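Local coordinates for protein putative 4-amino-4-deoxychorismate lyase (Thermus thermophilus, PDB 2ZGI) that binds pyridoxal 5'-phosphate as a class-IV aminotransferase-family enzyme and probably acts as a lyase, putatively on 4-amino-4-deoxychorismate, at residues 162-170 / 210-220; 11-19 / 84-92. All blocks are in the same frame, centred on the assembly; numbering follows the deposited sequence.

How the interactions relate
The two contacts lie on opposite sides of the chain's centre, with centres about 32 Å apart and nearest atoms about 13 Å apart, and they share no sheet. Interaction 2 comes first along the chain, and both its segments precede those of interaction 1. It sets the short helix 15-19 against the hairpin of strands 78-86 and 89-96, the latter the outermost strand of the four-stranded antiparallel sheet within this chain, from which the sheet runs on into a second subunit. Interaction 1 pairs strands 164-169 and 212-217 inside the mixed sheet, and its end carries part of the pyridoxal phosphate site. Interaction 1 therefore belongs to the cofactor pocket, interaction 2 to the subunit interface.

Interaction 1. Residues 162-170 / 210-220; sequences RTSPLLFRE and RGHLLLAGSGV. With PLP (pyridoxal-5'-phosphate), chain P.
Two neighbouring antiparallel strands of the mixed sheet, 164-169 and 212-217, meet here, and at one end they run into the pyridoxal phosphate pocket. Three hydrogen-bonded pairs, Ser164 with Ala216, Leu166 with Leu214 and Phe168 with His212, each close a two-bond ring; Ser164 N lies 2.7 Å from Ala216 O. Leu166, Phe168, Leu214 and Ala216 point to one face of the sheet, where Leu166 CD1 rests on Ala216 CB at 3.7 Å and helix 183-194 covers part of it. Pro165, Leu167, Leu213 and Leu215 point to the other. There Leu167 has CG opposite its backbone N (chi1 -178°), which carries CD1 alongside Leu213 CD2 at 4.1 Å and over the carbonyl of Arg210; its side chain also packs on Phe204. With an alanine here, a gap would probably open beside Leu213 and Phe204, and the carbonyl would lose the methyl that lies over it. The same Arg210 O receives a weak bond from Arg169 NH1, bent to 127° at the hydrogen, at the edge of the guanidinium. Toward the cofactor, Thr163 turns OG1 to Glu147 while also lying against Leu215 CD2, and its CG2 meets Val220 CG2. Ser164 OG comes to 3.4 Å from C6 of the cofactor ring. Arg44, Ile183 and Thr184 add hydrogen bonds to the cofactor. One water links Ser164 OG to O1P, and another joins Arg162 O to O2P. Past the strand end, O2P itself accepts Ser218 N at 2.9 Å and Ser218 OG at 2.7 Å.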
# COMPACT_ATOMS: atom_id res chain seq x y z
N ARG D 162 17.88 6.10 12.62
CA ARG D 162 19.02 5.63 13.41
C ARG D 162 18.75 5.63 14.91
O ARG D 162 19.67 5.43 15.71
CB ARG D 162 20.30 6.40 13.08
CG ARG D 162 20.09 7.86 12.76
CD ARG D 162 19.94 8.73 14.00
NE ARG D 162 20.52 10.07 13.77
CZ ARG D 162 19.83 11.17 13.45
NH1 ARG D 162 18.50 11.14 13.31
NH2 ARG D 162 20.49 12.30 13.24
N THR D 163 17.49 5.86 15.28
CA THR D 163 17.07 5.81 16.67
C THR D 163 15.81 4.95 16.80
O THR D 163 15.12 4.70 15.81
CB THR D 163 16.80 7.22 17.26
OG1 THR D 163 15.78 7.87 16.49
CG2 THR D 163 18.11 8.07 17.29
N SER D 164 15.54 4.51 18.02
CA SER D 164 14.43 3.61 18.31
C SER D 164 13.33 4.44 19.00
O SER D 164 13.59 5.07 20.03
CB SER D 164 14.87 2.51 19.27
OG SER D 164 15.93 1.74 18.74
N PRO D 165 12.12 4.46 18.44
CA PRO D 165 11.13 5.33 19.06
C PRO D 165 10.41 4.69 20.27
O PRO D 165 10.15 3.47 20.29
CB PRO D 165 10.17 5.64 17.91
CG PRO D 165 10.29 4.49 17.00
CD PRO D 165 11.68 3.97 17.12
N LEU D 166 10.15 5.52 21.27
CA LEU D 166 9.40 5.11 22.46
C LEU D 166 8.25 6.09 22.69
O LEU D 166 8.36 7.26 22.34
CB LEU D 166 10.28 5.14 23.71
CG LEU D 166 11.47 4.19 23.88
CD1 LEU D 166 12.75 4.75 23.29
CD2 LEU D 166 11.69 4.00 25.36
N LEU D 167 7.18 5.59 23.30
CA LEU D 167 6.02 6.42 23.63
C LEU D 167 5.76 6.39 25.13
O LEU D 167 5.74 5.32 25.74
CB LEU D 167 4.80 5.90 22.88
CG LEU D 167 3.48 6.66 23.05
CD1 LEU D 167 3.55 8.03 22.43
CD2 LEU D 167 2.35 5.84 22.43
N PHE D 168 5.57 7.57 25.73
CA PHE D 168 5.25 7.65 27.15
C PHE D 168 3.92 8.35 27.36
O PHE D 168 3.74 9.49 26.95
CB PHE D 168 6.34 8.36 27.95
CG PHE D 168 6.07 8.40 29.43
CD1 PHE D 168 6.33 7.29 30.23
CD2 PHE D 168 5.53 9.54 30.03
CE1 PHE D 168 6.06 7.32 31.61
CE2 PHE D 168 5.27 9.58 31.39
CZ PHE D 168 5.54 8.46 32.18
N ARG D 169 3.00 7.65 28.02
CA ARG D 169 1.69 8.20 28.36
C ARG D 169 1.29 7.77 29.77
O ARG D 169 1.53 6.63 30.18
CB ARG D 169 0.63 7.78 27.33
CG ARG D 169 -0.79 8.27 27.63
CD ARG D 169 -1.87 7.74 26.65
NE ARG D 169 -1.83 6.29 26.42
CZ ARG D 169 -1.40 5.72 25.29
NH1 ARG D 169 -0.97 6.48 24.29
NH2 ARG D 169 -1.40 4.39 25.15
N GLU D 170 0.68 8.71 30.51
CA GLU D 170 0.21 8.48 31.87
C GLU D 170 1.38 8.05 32.78
O GLU D 170 2.07 8.90 33.37
CB GLU D 170 -0.97 7.48 31.92
CG GLU D 170 -2.02 7.60 30.77
CD GLU D 170 -2.92 8.86 30.84
OE1 GLU D 170 -3.60 9.06 31.87
OE2 GLU D 170 -2.97 9.62 29.84
N ARG D 210 -0.23 8.75 21.09
CA ARG D 210 -0.69 9.77 22.02
C ARG D 210 0.25 9.77 23.20
O ARG D 210 0.47 8.74 23.83
CB ARG D 210 -2.12 9.45 22.49
CG ARG D 210 -3.12 9.34 21.35
CD ARG D 210 -3.36 10.68 20.69
NE ARG D 210 -4.21 10.55 19.52
CZ ARG D 210 -3.77 10.43 18.26
NH1 ARG D 210 -2.46 10.40 18.00
NH2 ARG D 210 -4.65 10.33 17.27
N GLY D 211 0.81 10.94 23.50
CA GLY D 211 1.69 11.06 24.63
C GLY D 211 3.00 11.67 24.19
O GLY D 211 3.05 12.39 23.20
N HIS D 212 4.06 11.34 24.93
CA HIS D 212 5.38 11.88 24.64
C HIS D 212 6.23 10.85 23.92
O HIS D 212 6.47 9.76 24.44
CB HIS D 212 6.05 12.34 25.93
CG HIS D 212 5.30 13.42 26.64
ND1 HIS D 212 5.42 14.76 26.31
CD2 HIS D 212 4.37 13.36 27.63
CE1 HIS D 212 4.63 15.48 27.08
NE2 HIS D 212 3.98 14.66 27.89
N LEU D 213 6.63 11.19 22.70
CA LEU D 213 7.61 10.40 21.96
C LEU D 213 9.03 10.68 22.45
O LEU D 213 9.34 11.80 22.88
CB LEU D 213 7.53 10.66 20.45
CG LEU D 213 6.50 9.88 19.62
CD1 LEU D 213 6.62 10.27 18.14
CD2 LEU D 213 6.65 8.34 19.79
N LEU D 214 9.86 9.65 22.42
CA LEU D 214 11.28 9.80 22.68
C LEU D 214 12.05 8.89 21.72
O LEU D 214 11.47 7.96 21.12
CB LEU D 214 11.64 9.47 24.14
CG LEU D 214 11.03 10.28 25.30
CD1 LEU D 214 9.83 9.53 25.85
CD2 LEU D 214 12.05 10.52 26.41
N LEU D 215 13.34 9.18 21.58
CA LEU D 215 14.24 8.48 20.67
C LEU D 215 15.45 7.96 21.43
O LEU D 215 16.11 8.71 22.15
CB LEU D 215 14.71 9.44 19.56
CG LEU D 215 13.64 10.07 18.66
CD1 LEU D 215 14.29 11.10 17.74
CD2 LEU D 215 12.88 8.99 17.85
N ALA D 216 15.73 6.67 21.28
CA ALA D 216 16.87 6.05 21.94
C ALA D 216 17.84 5.55 20.87
O ALA D 216 17.41 4.99 19.88
CB ALA D 216 16.41 4.90 22.80
N GLY D 217 19.14 5.72 21.09
CA GLY D 217 20.16 5.14 20.21
C GLY D 217 21.57 5.29 20.79
O GLY D 217 21.81 6.12 21.67
N SER D 218 22.50 4.49 20.28
CA SER D 218 23.88 4.50 20.79
C SER D 218 24.60 5.82 20.58
O SER D 218 25.49 6.16 21.37
CB SER D 218 24.68 3.39 20.12
OG SER D 218 24.21 2.15 20.61
N GLY D 219 24.19 6.55 19.55
CA GLY D 219 24.75 7.85 19.22
C GLY D 219 24.11 9.08 19.86
O GLY D 219 24.66 10.19 19.73
N VAL D 220 22.95 8.92 20.50
CA VAL D 220 22.28 10.07 21.11
C VAL D 220 21.93 9.90 22.59
O VAL D 220 21.60 10.88 23.26
CB VAL D 220 20.95 10.46 20.33
CG1 VAL D 220 21.27 11.10 19.01
CG2 VAL D 220 20.06 9.28 20.13
N1 PLP P . 17.01 2.15 14.49
C2 PLP P . 17.80 1.83 13.45
C2A PLP P . 17.19 1.69 12.09
C3 PLP P . 19.17 1.65 13.64
O3 PLP P . 19.93 1.33 12.55
C4 PLP P . 19.70 1.77 14.93
C4A PLP P . 21.17 1.55 15.24
C5 PLP P . 18.85 2.07 15.99
C6 PLP P . 17.49 2.25 15.73
C5A PLP P . 19.35 2.25 17.41
O4P PLP P . 19.89 1.08 18.02
P PLP P . 20.91 1.11 19.25
O1P PLP P . 20.18 1.70 20.43
O2P PLP P . 22.11 1.97 18.90
O3P PLP P . 21.22 -0.35 19.33
O HOH W 1 21.88 6.90 17.83
O HOH W 2 22.39 4.37 16.96
O HOH W 3 17.72 1.69 20.81

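Interaction 2. Residues 11-19 / 84-92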
# COMPACT_ATOMS: atom_id res chain seq x y z
N LEU D 11 40.12 -3.27 -6.16
CA LEU D 11 39.09 -3.26 -5.15
C LEU D 11 39.52 -3.91 -3.82
O LEU D 11 39.84 -5.10 -3.78
CB LEU D 11 37.83 -3.93 -5.71
CG LEU D 11 36.51 -3.73 -4.99
CD1 LEU D 11 36.11 -2.23 -4.95
CD2 LEU D 11 35.45 -4.58 -5.72
N ALA D 12 39.49 -3.12 -2.74
CA ALA D 12 39.95 -3.57 -1.42
C ALA D 12 39.02 -4.55 -0.69
O ALA D 12 39.47 -5.42 0.08
CB ALA D 12 40.21 -2.35 -0.53
N LEU D 13 37.72 -4.39 -0.89
CA LEU D 13 36.74 -5.18 -0.16
C LEU D 13 36.03 -6.09 -1.14
O LEU D 13 36.00 -5.78 -2.33
CB LEU D 13 35.72 -4.25 0.49
CG LEU D 13 36.26 -3.36 1.60
CD1 LEU D 13 35.44 -2.06 1.73
CD2 LEU D 13 36.23 -4.13 2.89
N PRO D 14 35.46 -7.22 -0.67
CA PRO D 14 34.73 -8.12 -1.56
C PRO D 14 33.53 -7.44 -2.24
O PRO D 14 32.89 -6.55 -1.66
CB PRO D 14 34.22 -9.22 -0.62
CG PRO D 14 35.05 -9.09 0.60
CD PRO D 14 35.38 -7.66 0.73
N GLU D 15 33.26 -7.92 -3.45
CA GLU D 15 32.21 -7.47 -4.36
C GLU D 15 30.85 -7.33 -3.68
O GLU D 15 30.23 -6.24 -3.69
CB GLU D 15 32.08 -8.52 -5.47
CG GLU D 15 31.97 -7.94 -6.83
CD GLU D 15 32.32 -8.94 -7.89
OE1 GLU D 15 31.53 -9.88 -8.12
OE2 GLU D 15 33.39 -8.78 -8.49
N ALA D 16 30.40 -8.43 -3.08
CA ALA D 16 29.06 -8.52 -2.50
C ALA D 16 28.86 -7.50 -1.41
O ALA D 16 27.80 -6.91 -1.29
CB ALA D 16 28.78 -9.93 -1.97
N PHE D 17 29.92 -7.28 -0.63
CA PHE D 17 29.91 -6.32 0.45
C PHE D 17 29.53 -4.92 -0.05
O PHE D 17 28.71 -4.24 0.58
CB PHE D 17 31.30 -6.26 1.08
CG PHE D 17 31.38 -5.36 2.28
CD1 PHE D 17 31.20 -5.88 3.56
CD2 PHE D 17 31.64 -4.00 2.14
CE1 PHE D 17 31.29 -5.04 4.68
CE2 PHE D 17 31.72 -3.15 3.26
CZ PHE D 17 31.54 -3.68 4.52
N LEU D 18 30.16 -4.51 -1.16
CA LEU D 18 30.01 -3.19 -1.76
C LEU D 18 28.75 -3.13 -2.61
O LEU D 18 27.99 -2.14 -2.55
CB LEU D 18 31.18 -2.85 -2.74
CG LEU D 18 32.70 -2.81 -2.48
CD1 LEU D 18 33.05 -2.67 -1.00
CD2 LEU D 18 33.39 -4.01 -3.07
N TYR D 19 28.56 -4.15 -3.43
CA TYR D 19 27.50 -4.10 -4.46
C TYR D 19 26.11 -4.44 -3.94
O TYR D 19 25.10 -4.08 -4.57
CB TYR D 19 27.82 -5.03 -5.64
CG TYR D 19 28.88 -4.53 -6.60
CD1 TYR D 19 29.07 -3.16 -6.85
CD2 TYR D 19 29.67 -5.43 -7.31
CE1 TYR D 19 30.04 -2.71 -7.79
CE2 TYR D 19 30.64 -5.00 -8.24
CZ TYR D 19 30.82 -3.64 -8.46
OH TYR D 19 31.77 -3.21 -9.38
N THR D 84 31.78 -3.77 11.67
CA THR D 84 31.01 -4.23 10.50
C THR D 84 31.50 -5.62 10.11
O THR D 84 32.71 -5.85 10.02
CB THR D 84 31.15 -3.25 9.31
OG1 THR D 84 30.88 -1.92 9.76
CG2 THR D 84 30.17 -3.60 8.17
N VAL D 85 30.55 -6.52 9.89
CA VAL D 85 30.80 -7.86 9.40
C VAL D 85 30.24 -8.11 7.98
O VAL D 85 29.04 -7.89 7.71
CB VAL D 85 30.20 -8.91 10.36
CG1 VAL D 85 30.39 -10.31 9.81
CG2 VAL D 85 30.85 -8.80 11.77
N GLY D 86 31.10 -8.59 7.09
CA GLY D 86 30.66 -9.23 5.86
C GLY D 86 31.53 -10.46 5.66
O GLY D 86 32.47 -10.70 6.45
N GLU D 87 31.23 -11.24 4.62
CA GLU D 87 32.12 -12.34 4.18
C GLU D 87 33.52 -11.83 3.83
O GLU D 87 33.69 -11.00 2.93
CB GLU D 87 31.51 -13.10 3.01
CG GLU D 87 30.18 -13.77 3.30
CD GLU D 87 30.19 -14.73 4.51
OE1 GLU D 87 31.20 -14.84 5.24
OE2 GLU D 87 29.14 -15.39 4.74
N GLY D 88 34.52 -12.30 4.58
CA GLY D 88 35.92 -11.88 4.43
C GLY D 88 36.17 -10.44 4.89
O GLY D 88 37.15 -9.81 4.51
N VAL D 89 35.26 -9.91 5.69
CA VAL D 89 35.39 -8.53 6.10
C VAL D 89 35.12 -8.42 7.58
O VAL D 89 34.05 -8.81 8.06
CB VAL D 89 34.37 -7.58 5.40
CG1 VAL D 89 34.38 -6.18 6.08
CG2 VAL D 89 34.66 -7.46 3.92
N ARG D 90 36.14 -7.91 8.26
CA ARG D 90 36.03 -7.47 9.63
C ARG D 90 36.47 -6.01 9.61
O ARG D 90 37.65 -5.70 9.41
CB ARG D 90 36.93 -8.31 10.53
CG ARG D 90 36.71 -8.10 12.01
CD ARG D 90 37.52 -9.11 12.79
NE ARG D 90 38.92 -9.09 12.38
CZ ARG D 90 39.86 -8.43 13.05
NH1 ARG D 90 39.52 -7.78 14.14
NH2 ARG D 90 41.12 -8.43 12.64
N LEU D 91 35.52 -5.12 9.80
CA LEU D 91 35.84 -3.72 9.76
C LEU D 91 35.59 -3.15 11.14
O LEU D 91 34.56 -3.42 11.76
CB LEU D 91 35.00 -3.09 8.65
CG LEU D 91 35.42 -1.93 7.74
CD1 LEU D 91 36.84 -1.99 7.20
CD2 LEU D 91 34.41 -1.88 6.58
N SER D 92 36.58 -2.42 11.66
CA SER D 92 36.50 -1.79 12.97
C SER D 92 37.07 -0.40 12.82
O SER D 92 38.16 -0.21 12.24
CB SER D 92 37.27 -2.60 14.03
OG SER D 92 36.79 -3.94 14.07
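The ring of Phe17 meets the hairpin of strands 78-86 and 89-96 with the CD1-CE1-CZ side of its rim: Gly86 CA and Thr84 CG2 lie at its edge, near its plane, while Val89 CG1 and Leu91 CD2 come in obliquely. With CG anti to the backbone N (chi1 -176°), the ring reaches out from helix 15-19 so that CE1 touches Val89 CG1 at 3.6 Å and CZ lies 4.0 Å from Leu91 CD2. CE1 and CZ also straddle Thr84 CG2, each 3.9 Å away, and the threonine hydroxyl is bonded to Arg82. Gly86 matters for the fit: a beta carbon there would run into Phe17 CD1.

Both methyls of Val89 are engaged. CG1 meets the ring at CE1; CG2 touches CD1 of the ring, presses on Pro14 CD at 3.3 Å, tighter than usual van der Waals contact, and takes Leu13 CD2 at 3.8 Å. Pro14, the N-cap residue of the helix, also brings CG to 3.3 Å from Glu87 O in the type II turn that runs from Gly86 to Val89.

Around this patch the second subunit closes in. Asn5 of that subunit bonds to Gly88 O and Arg90 N, its Tyr19 packs on Leu91, and Leu91 and Ser92 pair with one of its strands, so the sheet continues across the interface. Between the two segments themselves the chemistry is almost wholly apolar, consistent with helix and hairpin meeting through apolar burial and close fit, while polar groups of both segments bond to the second subunit.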